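Local coordinates for AvrRxo1-ORF1 (Xanthomonas oryzae pv. oryzicola, PDB 4Z8T), which is a type III effector with a polynucleotide kinase domain, probably phosphorylating a nucleotide-like substrate, and pairs with the chaperone-like AvrRxo1-ORF2, at residues 189-193 against 210-214; 36-40 against 129-133; 238-242 against 253-259; 100-104 against 155-159. All coordinates share one frame; numbering follows the deposited sequence.

Contact 1: residues 189-193 against 210-214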
loop_
_atom_site.group_PDB
_atom_site.type_symbol
_atom_site.label_atom_id
_atom_site.label_comp_id
_atom_site.label_asym_id
_atom_site.label_seq_id
_atom_site.Cartn_x
_atom_site.Cartn_y
_atom_site.Cartn_z
ATOM N N LEU A 189 1.086 11.552 3.805
ATOM C CA LEU A 189 0.091 12.565 3.481
ATOM C C LEU A 189 -0.718 12.971 4.697
ATOM O O LEU A 189 -0.974 14.150 4.900
ATOM C CB LEU A 189 -0.829 12.066 2.375
ATOM C CG LEU A 189 -2.005 12.958 1.966
ATOM C CD1 LEU A 189 -1.556 14.361 1.599
ATOM C CD2 LEU A 189 -2.717 12.316 0.778
ATOM N N GLU A 190 -1.127 11.993 5.495
ATOM C CA GLU A 190 -1.899 12.311 6.687
ATOM C C GLU A 190 -1.136 13.224 7.645
ATOM O O GLU A 190 -1.737 14.070 8.334
ATOM C CB GLU A 190 -2.326 11.016 7.386
ATOM C CG GLU A 190 -3.636 11.112 8.107
ATOM C CD GLU A 190 -4.216 9.742 8.416
ATOM O OE1 GLU A 190 -3.427 8.808 8.680
ATOM O OE2 GLU A 190 -5.460 9.600 8.376
ATOM N N ASN A 191 0.187 13.078 7.697
ATOM C CA ASN A 191 0.978 13.942 8.569
ATOM C C ASN A 191 0.917 15.376 8.085
ATOM O O ASN A 191 0.874 16.305 8.877
ATOM C CB ASN A 191 2.444 13.490 8.646
ATOM C CG ASN A 191 2.643 12.321 9.584
ATOM O OD1 ASN A 191 1.701 11.566 9.859
ATOM N ND2 ASN A 191 3.868 12.169 10.096
ATOM N N SER A 192 0.941 15.559 6.770
ATOM C CA SER A 192 0.819 16.900 6.220
ATOM C C SER A 192 -0.552 17.479 6.484
ATOM O O SER A 192 -0.670 18.665 6.751
ATOM C CB SER A 192 1.100 16.918 4.712
ATOM O OG SER A 192 2.493 16.754 4.468
ATOM N N LEU A 193 -1.590 16.645 6.410
ATOM C CA LEU A 193 -2.946 17.132 6.635
ATOM C C LEU A 193 -3.099 17.617 8.074
ATOM O O LEU A 193 -3.616 18.716 8.318
ATOM C CB LEU A 193 -3.979 16.039 6.313
ATOM C CG LEU A 193 -3.996 15.535 4.858
ATOM C CD1 LEU A 193 -4.938 14.320 4.702
ATOM C CD2 LEU A 193 -4.411 16.621 3.882
ATOM N N TYR A 210 -7.374 20.778 0.849
ATOM C CA TYR A 210 -6.950 19.409 0.604
ATOM C C TYR A 210 -6.267 19.151 -0.753
ATOM O O TYR A 210 -5.224 18.491 -0.784
ATOM C CB TYR A 210 -8.125 18.431 0.804
ATOM C CG TYR A 210 -7.711 16.975 0.747
ATOM C CD1 TYR A 210 -7.604 16.312 -0.464
ATOM C CD2 TYR A 210 -7.441 16.268 1.906
ATOM C CE1 TYR A 210 -7.212 14.999 -0.529
ATOM C CE2 TYR A 210 -7.053 14.937 1.851
ATOM C CZ TYR A 210 -6.944 14.316 0.630
ATOM O OH TYR A 210 -6.562 12.995 0.553
ATOM N N PRO A 211 -6.865 19.603 -1.876
ATOM C CA PRO A 211 -6.250 19.246 -3.158
ATOM C C PRO A 211 -4.797 19.718 -3.302
ATOM O O PRO A 211 -3.993 19.056 -3.972
ATOM C CB PRO A 211 -7.136 19.961 -4.185
ATOM C CG PRO A 211 -8.463 20.079 -3.504
ATOM C CD PRO A 211 -8.112 20.371 -2.068
ATOM N N VAL A 212 -4.463 20.846 -2.691
ATOM C CA VAL A 212 -3.092 21.346 -2.730
ATOM C C VAL A 212 -2.136 20.377 -2.038
ATOM O O VAL A 212 -1.046 20.084 -2.534
ATOM C CB VAL A 212 -3.018 22.729 -2.063
ATOM C CG1 VAL A 212 -1.562 23.198 -1.882
ATOM C CG2 VAL A 212 -3.817 23.748 -2.891
ATOM N N VAL A 213 -2.539 19.889 -0.875
ATOM C CA VAL A 213 -1.678 19.002 -0.098
ATOM C C VAL A 213 -1.565 17.620 -0.746
ATOM O O VAL A 213 -0.476 17.031 -0.814
ATOM C CB VAL A 213 -2.191 18.905 1.353
ATOM C CG1 VAL A 213 -1.225 18.086 2.210
ATOM C CG2 VAL A 213 -2.350 20.313 1.930
ATOM N N SER A 214 -2.673 17.104 -1.262
ATOM C CA SER A 214 -2.653 15.789 -1.910
ATOM C C SER A 214 -1.923 15.805 -3.244
ATOM O O SER A 214 -1.068 14.955 -3.504
ATOM C CB SER A 214 -4.075 15.247 -2.071
ATOM O OG SER A 214 -4.037 13.912 -2.559
#

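Contact 2: residues 36-40 against 129-133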
loop_
_atom_site.group_PDB
_atom_site.type_symbol
_atom_site.label_atom_id
_atom_site.label_comp_id
_atom_site.label_asym_id
_atom_site.label_seq_id
_atom_site.Cartn_x
_atom_site.Cartn_y
_atom_site.Cartn_z
ATOM N N ARG A 36 0.374 50.903 -4.061
ATOM C CA ARG A 36 0.700 49.480 -4.037
ATOM C C ARG A 36 2.123 49.266 -4.520
ATOM O O ARG A 36 2.843 48.411 -4.006
ATOM C CB ARG A 36 -0.282 48.669 -4.881
ATOM C CG ARG A 36 -0.351 47.202 -4.456
ATOM C CD ARG A 36 -0.958 47.069 -3.077
ATOM N NE ARG A 36 -1.140 45.667 -2.676
ATOM C CZ ARG A 36 -1.716 45.307 -1.540
ATOM N NH1 ARG A 36 -2.154 46.246 -0.716
ATOM N NH2 ARG A 36 -1.875 44.021 -1.234
ATOM N N ARG A 37 2.519 50.064 -5.507
ATOM C CA ARG A 37 3.885 50.095 -6.007
ATOM C C ARG A 37 4.843 50.383 -4.858
ATOM O O ARG A 37 5.894 49.743 -4.732
ATOM C CB ARG A 37 3.984 51.192 -7.075
ATOM C CG ARG A 37 5.101 51.039 -8.083
ATOM C CD ARG A 37 4.740 51.725 -9.403
ATOM N NE ARG A 37 4.150 53.048 -9.239
ATOM C CZ ARG A 37 3.119 53.503 -9.949
ATOM N NH1 ARG A 37 2.559 52.745 -10.877
ATOM N NH2 ARG A 37 2.648 54.722 -9.728
ATOM N N LYS A 38 4.472 51.333 -4.004
ATOM C CA LYS A 38 5.297 51.690 -2.854
ATOM C C LYS A 38 5.407 50.539 -1.852
ATOM O O LYS A 38 6.480 50.303 -1.295
ATOM C CB LYS A 38 4.743 52.934 -2.157
ATOM C CG LYS A 38 4.904 54.232 -2.938
ATOM C CD LYS A 38 4.361 55.404 -2.116
ATOM C CE LYS A 38 4.077 56.643 -2.968
ATOM N NZ LYS A 38 5.311 57.340 -3.421
ATOM N N LEU A 39 4.296 49.849 -1.616
ATOM C CA LEU A 39 4.291 48.697 -0.709
ATOM C C LEU A 39 5.212 47.609 -1.243
ATOM O O LEU A 39 5.980 46.997 -0.484
ATOM C CB LEU A 39 2.870 48.149 -0.539
ATOM C CG LEU A 39 2.725 46.915 0.359
ATOM C CD1 LEU A 39 3.299 47.180 1.744
ATOM C CD2 LEU A 39 1.259 46.488 0.449
ATOM N N HIS A 40 5.135 47.372 -2.547
ATOM C CA HIS A 40 6.011 46.385 -3.187
ATOM C C HIS A 40 7.468 46.724 -2.948
ATOM O O HIS A 40 8.269 45.853 -2.606
ATOM C CB HIS A 40 5.756 46.320 -4.691
ATOM C CG HIS A 40 4.424 45.755 -5.055
ATOM N ND1 HIS A 40 3.895 45.842 -6.324
ATOM C CD2 HIS A 40 3.500 45.096 -4.306
ATOM C CE1 HIS A 40 2.710 45.258 -6.348
ATOM N NE2 HIS A 40 2.446 44.802 -5.134
ATOM N N GLU A 129 -0.147 38.182 -6.315
ATOM C CA GLU A 129 0.742 39.290 -5.999
ATOM C C GLU A 129 2.005 38.833 -5.256
ATOM O O GLU A 129 3.108 39.314 -5.528
ATOM C CB GLU A 129 -0.016 40.341 -5.182
ATOM C CG GLU A 129 0.749 41.629 -4.969
ATOM C CD GLU A 129 -0.039 42.614 -4.131
ATOM O OE1 GLU A 129 -0.975 42.176 -3.415
ATOM O OE2 GLU A 129 0.282 43.819 -4.177
ATOM N N SER A 130 1.854 37.897 -4.323
ATOM C CA SER A 130 3.002 37.444 -3.541
ATOM C C SER A 130 3.958 36.663 -4.437
ATOM O O SER A 130 5.172 36.712 -4.248
ATOM C CB SER A 130 2.563 36.605 -2.338
ATOM O OG SER A 130 2.206 35.294 -2.717
ATOM N N SER A 131 3.398 35.965 -5.422
ATOM C CA SER A 131 4.210 35.183 -6.357
ATOM C C SER A 131 5.001 36.129 -7.252
ATOM O O SER A 131 6.193 35.923 -7.499
ATOM C CB SER A 131 3.328 34.238 -7.179
ATOM O OG SER A 131 4.115 33.441 -8.048
ATOM N N PHE A 132 4.338 37.185 -7.708
ATOM C CA PHE A 132 5.005 38.235 -8.464
ATOM C C PHE A 132 6.169 38.845 -7.681
ATOM O O PHE A 132 7.262 39.039 -8.220
ATOM C CB PHE A 132 3.990 39.303 -8.870
ATOM C CG PHE A 132 4.586 40.653 -9.090
ATOM C CD1 PHE A 132 5.223 40.960 -10.279
ATOM C CD2 PHE A 132 4.488 41.630 -8.111
ATOM C CE1 PHE A 132 5.771 42.215 -10.482
ATOM C CE2 PHE A 132 5.038 42.884 -8.308
ATOM C CZ PHE A 132 5.678 43.174 -9.500
ATOM N N LEU A 133 5.949 39.145 -6.404
ATOM C CA LEU A 133 7.028 39.684 -5.586
ATOM C C LEU A 133 8.161 38.680 -5.404
ATOM O O LEU A 133 9.326 39.061 -5.410
ATOM C CB LEU A 133 6.510 40.147 -4.224
ATOM C CG LEU A 133 5.654 41.409 -4.239
ATOM C CD1 LEU A 133 5.355 41.852 -2.819
ATOM C CD2 LEU A 133 6.340 42.539 -5.019
#

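Contact 3: residues 238-242 against 253-259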
loop_
_atom_site.group_PDB
_atom_site.type_symbol
_atom_site.label_atom_id
_atom_site.label_comp_id
_atom_site.label_asym_id
_atom_site.label_seq_id
_atom_site.Cartn_x
_atom_site.Cartn_y
_atom_site.Cartn_z
ATOM N N GLY A 238 26.457 19.430 -6.371
ATOM C CA GLY A 238 26.288 19.719 -4.957
ATOM C C GLY A 238 25.950 18.449 -4.202
ATOM O O GLY A 238 26.387 17.363 -4.573
ATOM N N ASN A 239 25.149 18.563 -3.151
ATOM C CA ASN A 239 24.824 17.388 -2.353
ATOM C C ASN A 239 23.323 17.266 -2.167
ATOM O O ASN A 239 22.607 18.260 -2.230
ATOM C CB ASN A 239 25.524 17.449 -1.000
ATOM C CG ASN A 239 27.034 17.464 -1.143
ATOM O OD1 ASN A 239 27.616 16.556 -1.737
ATOM N ND2 ASN A 239 27.668 18.524 -0.652
ATOM N N TYR A 240 22.875 16.034 -1.943
ATOM C CA TYR A 240 21.456 15.703 -1.791
ATOM C C TYR A 240 21.260 14.828 -0.552
ATOM O O TYR A 240 21.969 13.847 -0.355
ATOM C CB TYR A 240 20.956 14.945 -3.031
ATOM C CG TYR A 240 19.548 14.417 -2.879
ATOM C CD1 TYR A 240 19.312 13.180 -2.277
ATOM C CD2 TYR A 240 18.454 15.154 -3.316
ATOM C CE1 TYR A 240 18.034 12.696 -2.109
ATOM C CE2 TYR A 240 17.155 14.667 -3.161
ATOM C CZ TYR A 240 16.959 13.437 -2.550
ATOM O OH TYR A 240 15.680 12.944 -2.397
ATOM N N ARG A 241 20.268 15.170 0.276
ATOM C CA ARG A 241 19.874 14.295 1.382
ATOM C C ARG A 241 18.368 14.199 1.408
ATOM O O ARG A 241 17.674 15.209 1.231
ATOM C CB ARG A 241 20.358 14.855 2.723
ATOM C CG ARG A 241 21.847 14.668 2.962
ATOM C CD ARG A 241 22.271 15.352 4.262
ATOM N NE ARG A 241 22.283 16.810 4.094
ATOM C CZ ARG A 241 22.185 17.670 5.101
ATOM N NH1 ARG A 241 22.056 17.213 6.342
ATOM N NH2 ARG A 241 22.195 18.972 4.861
ATOM N N LEU A 242 17.867 12.990 1.631
ATOM C CA LEU A 242 16.435 12.734 1.704
ATOM C C LEU A 242 16.104 12.269 3.101
ATOM O O LEU A 242 16.676 11.308 3.581
ATOM C CB LEU A 242 16.057 11.603 0.746
ATOM C CG LEU A 242 14.632 11.036 0.884
ATOM C CD1 LEU A 242 13.547 12.100 0.649
ATOM C CD2 LEU A 242 14.491 9.901 -0.131
HETATM N N MSE A 253 17.334 9.725 8.018
HETATM C CA MSE A 253 17.964 9.774 6.703
HETATM C C MSE A 253 17.575 8.541 5.914
HETATM O O MSE A 253 17.617 7.411 6.428
HETATM C CB MSE A 253 19.478 9.810 6.849
HETATM C CG MSE A 253 20.187 9.796 5.540
HETATM SE SE MSE A 253 20.356 11.611 4.900
HETATM C CE MSE A 253 21.517 12.400 6.304
ATOM N N VAL A 254 17.208 8.746 4.653
ATOM C CA VAL A 254 16.711 7.647 3.838
ATOM C C VAL A 254 17.645 7.359 2.661
ATOM O O VAL A 254 17.956 6.205 2.381
ATOM C CB VAL A 254 15.294 7.952 3.337
ATOM C CG1 VAL A 254 14.845 6.897 2.304
ATOM C CG2 VAL A 254 14.326 7.951 4.509
ATOM N N ALA A 255 18.076 8.407 1.968
ATOM C CA ALA A 255 19.036 8.241 0.866
ATOM C C ALA A 255 19.853 9.516 0.762
ATOM O O ALA A 255 19.422 10.569 1.219
ATOM C CB ALA A 255 18.313 7.951 -0.464
ATOM N N SER A 256 21.019 9.441 0.134
ATOM C CA SER A 256 21.876 10.615 0.059
ATOM C C SER A 256 22.861 10.554 -1.088
ATOM O O SER A 256 23.292 9.474 -1.499
ATOM C CB SER A 256 22.643 10.817 1.379
ATOM O OG SER A 256 23.502 9.715 1.663
ATOM N N VAL A 257 23.225 11.718 -1.606
ATOM C CA VAL A 257 24.340 11.784 -2.542
ATOM C C VAL A 257 25.242 12.886 -2.022
ATOM O O VAL A 257 24.910 14.061 -2.130
ATOM C CB VAL A 257 23.888 12.097 -3.973
ATOM C CG1 VAL A 257 25.080 11.917 -4.933
ATOM C CG2 VAL A 257 22.720 11.198 -4.409
ATOM N N ILE A 258 26.373 12.484 -1.455
ATOM C CA ILE A 258 27.274 13.400 -0.761
ATOM C C ILE A 258 28.700 13.170 -1.252
ATOM O O ILE A 258 29.240 12.065 -1.114
ATOM C CB ILE A 258 27.203 13.160 0.755
ATOM C CG1 ILE A 258 25.801 13.482 1.279
ATOM C CG2 ILE A 258 28.206 14.059 1.511
ATOM C CD1 ILE A 258 25.590 13.051 2.714
ATOM N N GLY A 259 29.307 14.213 -1.807
ATOM C CA GLY A 259 30.632 14.097 -2.396
ATOM C C GLY A 259 30.603 13.093 -3.527
ATOM O O GLY A 259 31.590 12.395 -3.784
#

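Contact 4: residues 100-104 against 155-159. With SO4 (sulfate ion), chain C.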
loop_
_atom_site.group_PDB
_atom_site.type_symbol
_atom_site.label_atom_id
_atom_site.label_comp_id
_atom_site.label_asym_id
_atom_site.label_seq_id
_atom_site.Cartn_x
_atom_site.Cartn_y
_atom_site.Cartn_z
ATOM N N GLY A 100 14.288 35.941 4.672
ATOM C CA GLY A 100 15.293 36.090 3.629
ATOM C C GLY A 100 15.266 35.003 2.570
ATOM O O GLY A 100 16.018 35.063 1.591
ATOM N N CYS A 101 14.395 34.013 2.749
ATOM C CA CYS A 101 14.304 32.900 1.806
ATOM C C CYS A 101 13.386 33.220 0.632
ATOM O O CYS A 101 12.445 34.026 0.759
ATOM C CB CYS A 101 13.801 31.636 2.512
ATOM S SG CYS A 101 14.829 31.124 3.907
ATOM N N VAL A 102 13.663 32.601 -0.515
ATOM C CA VAL A 102 12.787 32.727 -1.682
ATOM C C VAL A 102 11.566 31.829 -1.535
ATOM O O VAL A 102 11.674 30.603 -1.551
ATOM C CB VAL A 102 13.506 32.377 -2.987
ATOM C CG1 VAL A 102 12.541 32.495 -4.164
ATOM C CG2 VAL A 102 14.695 33.291 -3.187
ATOM N N ASN A 103 10.404 32.463 -1.394
ATOM C CA ASN A 103 9.164 31.794 -1.037
ATOM C C ASN A 103 8.069 32.856 -1.093
ATOM O O ASN A 103 8.135 33.821 -0.340
ATOM C CB ASN A 103 9.294 31.267 0.394
ATOM C CG ASN A 103 8.066 30.529 0.874
ATOM O OD1 ASN A 103 7.024 30.518 0.218
ATOM N ND2 ASN A 103 8.182 29.904 2.043
ATOM N N PRO A 104 7.064 32.683 -1.969
ATOM C CA PRO A 104 5.976 33.673 -2.068
ATOM C C PRO A 104 5.241 33.869 -0.756
ATOM O O PRO A 104 4.774 34.965 -0.452
ATOM C CB PRO A 104 5.024 33.061 -3.103
ATOM C CG PRO A 104 5.390 31.610 -3.173
ATOM C CD PRO A 104 6.869 31.553 -2.894
ATOM N N VAL A 155 18.474 30.885 -0.416
ATOM C CA VAL A 155 17.675 29.757 0.046
ATOM C C VAL A 155 16.356 29.725 -0.693
ATOM O O VAL A 155 15.643 30.728 -0.738
ATOM C CB VAL A 155 17.370 29.853 1.556
ATOM C CG1 VAL A 155 16.635 28.594 2.029
ATOM C CG2 VAL A 155 18.635 30.055 2.343
ATOM N N VAL A 156 16.034 28.577 -1.283
ATOM C CA VAL A 156 14.778 28.412 -2.001
ATOM C C VAL A 156 13.934 27.439 -1.201
ATOM O O VAL A 156 14.299 26.283 -1.006
ATOM C CB VAL A 156 14.993 27.903 -3.437
ATOM C CG1 VAL A 156 13.646 27.740 -4.162
ATOM C CG2 VAL A 156 15.876 28.871 -4.203
ATOM N N ASP A 157 12.818 27.959 -0.702
ATOM C CA ASP A 157 11.941 27.270 0.206
ATOM C C ASP A 157 10.595 27.115 -0.502
ATOM O O ASP A 157 9.697 27.928 -0.313
ATOM C CB ASP A 157 11.786 28.166 1.436
ATOM C CG ASP A 157 10.969 27.535 2.516
ATOM O OD1 ASP A 157 10.713 26.313 2.442
ATOM O OD2 ASP A 157 10.595 28.270 3.454
ATOM N N LYS A 158 10.481 26.089 -1.343
ATOM C CA LYS A 158 9.308 25.859 -2.173
ATOM C C LYS A 158 9.120 24.361 -2.233
ATOM O O LYS A 158 10.027 23.603 -1.871
ATOM C CB LYS A 158 9.535 26.373 -3.598
ATOM C CG LYS A 158 9.694 27.877 -3.733
ATOM C CD LYS A 158 9.857 28.224 -5.204
ATOM C CE LYS A 158 10.108 29.700 -5.406
ATOM N NZ LYS A 158 9.894 30.059 -6.833
ATOM N N ARG A 159 7.958 23.923 -2.704
ATOM C CA ARG A 159 7.719 22.489 -2.807
ATOM C C ARG A 159 8.726 21.810 -3.728
ATOM O O ARG A 159 9.202 20.706 -3.427
ATOM C CB ARG A 159 6.296 22.202 -3.278
ATOM C CG ARG A 159 5.945 20.707 -3.245
ATOM C CD ARG A 159 4.493 20.407 -3.613
ATOM N NE ARG A 159 3.567 20.952 -2.625
ATOM C CZ ARG A 159 2.920 22.104 -2.755
ATOM N NH1 ARG A 159 3.099 22.844 -3.837
ATOM N NH2 ARG A 159 2.109 22.527 -1.790
HETATM S S SO4 C . 4.910 22.828 -7.094
HETATM O O1 SO4 C . 6.127 22.134 -6.691
HETATM O O2 SO4 C . 3.727 22.133 -6.597
HETATM O O3 SO4 C . 4.838 22.897 -8.556
HETATM O O4 SO4 C . 4.926 24.190 -6.564
HETATM O O HOH W 1 17.961 33.682 0.190
HETATM O O HOH W 2 6.617 27.659 -0.549
#

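Contact 1: residues 189-193 against 210-214
The carbonyl oxygen of V213 takes a hydrogen bond from ND2 of N73, and L189 CD1 packs against this same V213 O at 3.8 Å. The other contacts between the segments are van der Waals, mostly between apolar side chains. L189 sends its two methyl branches to different partners. L189 CD1 lies 3.8 Å from V213 CG1. L189 CD2 reaches the polar tips of Y210 and S214, with 3.9 Å to Y210 OH. The L189 side chain crosses that of Y210 at about a right angle. Its CG sits anti to the backbone N (chi1 176°), which directs the branches toward helix 210-222.

V213 CG1 is the hub on the other helix. Besides L189, V213 CG1 meets S192 CB at 3.6 Å and L193 CD2 at 3.9 Å. L193 also leans on the tyrosine ring: L193 CD1 is 3.6 Å from Y210 CE2, approaching obliquely. S192 faces V213 with its CB, while its OG bonds to T74 O. V213 and L193 also touch L326 of helix 322-331.

The axes of segments 189-193 and 210-214 come within 10.2 Å. Their directions differ by 141°, closer to antiparallel than parallel. N73 and T74 lie in a segment with a P-loop (Walker A) pattern. The helix pair is thus bonded to a probable phosphate-binding loop, consistent with a kinase domain of the Zeta toxin family.

Contact 2: residues 36-40 against 129-133
R36 and H40 both hold the carboxylate of E129, but they are turned very differently against it. The guanidinium of R36 lies almost flat with the carboxylate, the planes 24° apart. It grips side-on in a salt bridge. R36 NE donates to the syn lone pair of E129 OE2 at 2.8 Å, and R36 NH2 donates to E129 OE1 at 3.0 Å. The H40 ring stands steeply to the carboxylate, at 78°. H40 NE2 donates close to the ring plane to the anti lone pair of E129 OE2, at 2.6 Å. OE2 therefore accepts from two donors on different lone pairs, which should fix the rotation of the carboxylate. E129 reaches them with an extended chain, while R36 bends at chi2 (67°).

L133 lays CD2 over one face of the H40 ring, 4.1 Å from its centroid, a CH-pi contact. F132 meets the imidazole obliquely, F132 CE2 lying 3.7 Å from H40 ND1. The buried charges have further partners: T6 OG1 bonds E129 OE1, while S114 OG and L111 O take hydrogen bonds from R36. W32 sets its ring edge-to-face with H40 and also meets F132.

The contact joins the N-terminal part of helix 34-60 to the middle of helix 123-141. Helix 108-113 packs beside both, through L111 against L39, E129 and L133.

Contact 3: residues 238-242 against 253-259
Y240 and V257 form an antiparallel hydrogen-bonded pair. Y240 N donates to V257 O and V257 N donates to Y240 O, each at 2.8 Å. Further along, L242 N donates to A255 O at 2.9 Å, but L242 O accepts from V254 N at 2.8 Å. V254 and A255 both lie opposite L242, which fits a classic beta bulge. R241 and S256 form a non-hydrogen-bonded pair. The backbone of R241 bonds instead to L182 and D184 of the neighbouring strand.

N239 closes the far end with its side chain. N239 OD1 accepts from G259 N at 2.9 Å, with the donor tilted 26° from the carbonyl plane, while ND2 goes to E181. Y240 OH bonds D184, S256 OG bonds E265, and R241 NH1 bonds the carbonyl of K85.

Apolar side chains pack beside these bonds. Y240, L242, A255 and V257 share a face. L242 CD2 lies 3.9 Å from V254 CG1. Selenomethionine M253 folds back, and M253 CE touches R241 CD at 3.7 Å.

N239 and Y240 thus bond strand 179-185, while R241 and S256 reach K85 and E265 outside the sheet. Here the parallel sheet passes into antiparallel pairing, probably held well by these bonds.

Contact 4: residues 100-104 against 155-159
Chi1 in both N103 (-179°) and D157 (-176°) places each CG anti to the backbone N and brings amide and carboxylate together. The two planes stand 79° apart. N103 ND2 gives only a weak hydrogen bond to D157 OD2, at 3.2 Å. N103 OD1 bonds D105 N and also takes a water that donates to D157 O as well.

The backbones do the firmer holding. V102 N donates to V155 O at 2.7 Å, and D157 N donates to V102 O at 3.0 Å. A second water accepts from V155 N and donates to G100 O. Beside these bonds C101 SG lies 3.6 Å from V155 CG1. V102 CG1 meets K158 CE at 3.9 Å, where the lysine runs extended toward Y169 OH.

R159 NH1 donates to sulfate O2 at 2.9 Å. S161 OG also bonds this sulfate, which probably came from the crystallisation liquor. R159 NE and NH2 bond N73 and T74, and NH2 also bonds S98 of the AvrRxo1-ORF2 chain.

The D157 side chain touches the P-loop pattern, and K158 O bonds K78 of that pattern. With R159 on a sulfate, this is consistent with a phosphate-binding region as in P-loop kinases.

How the contacts relate
From the N terminus, 36-40 pairs with 129-133, and 100-104, lying between them, pairs with 155-159. Contacts 2 and 4 therefore cross, and they touch where S130 meets P104. Together they tie helices 34-60 and 123-141 and the loop before helix 108-113 to edge strand 154-157. Contact 1 follows in series and closes a short loop between helices 189-198 and 210-222. It meets contact 4 where V212 packs on R159, both near the P-loop pattern. Contact 3 closes last, as a local hairpin of the sheet that contact 4 also reaches. It lies across the chain's centre from contact 2, centres about 36 Å apart.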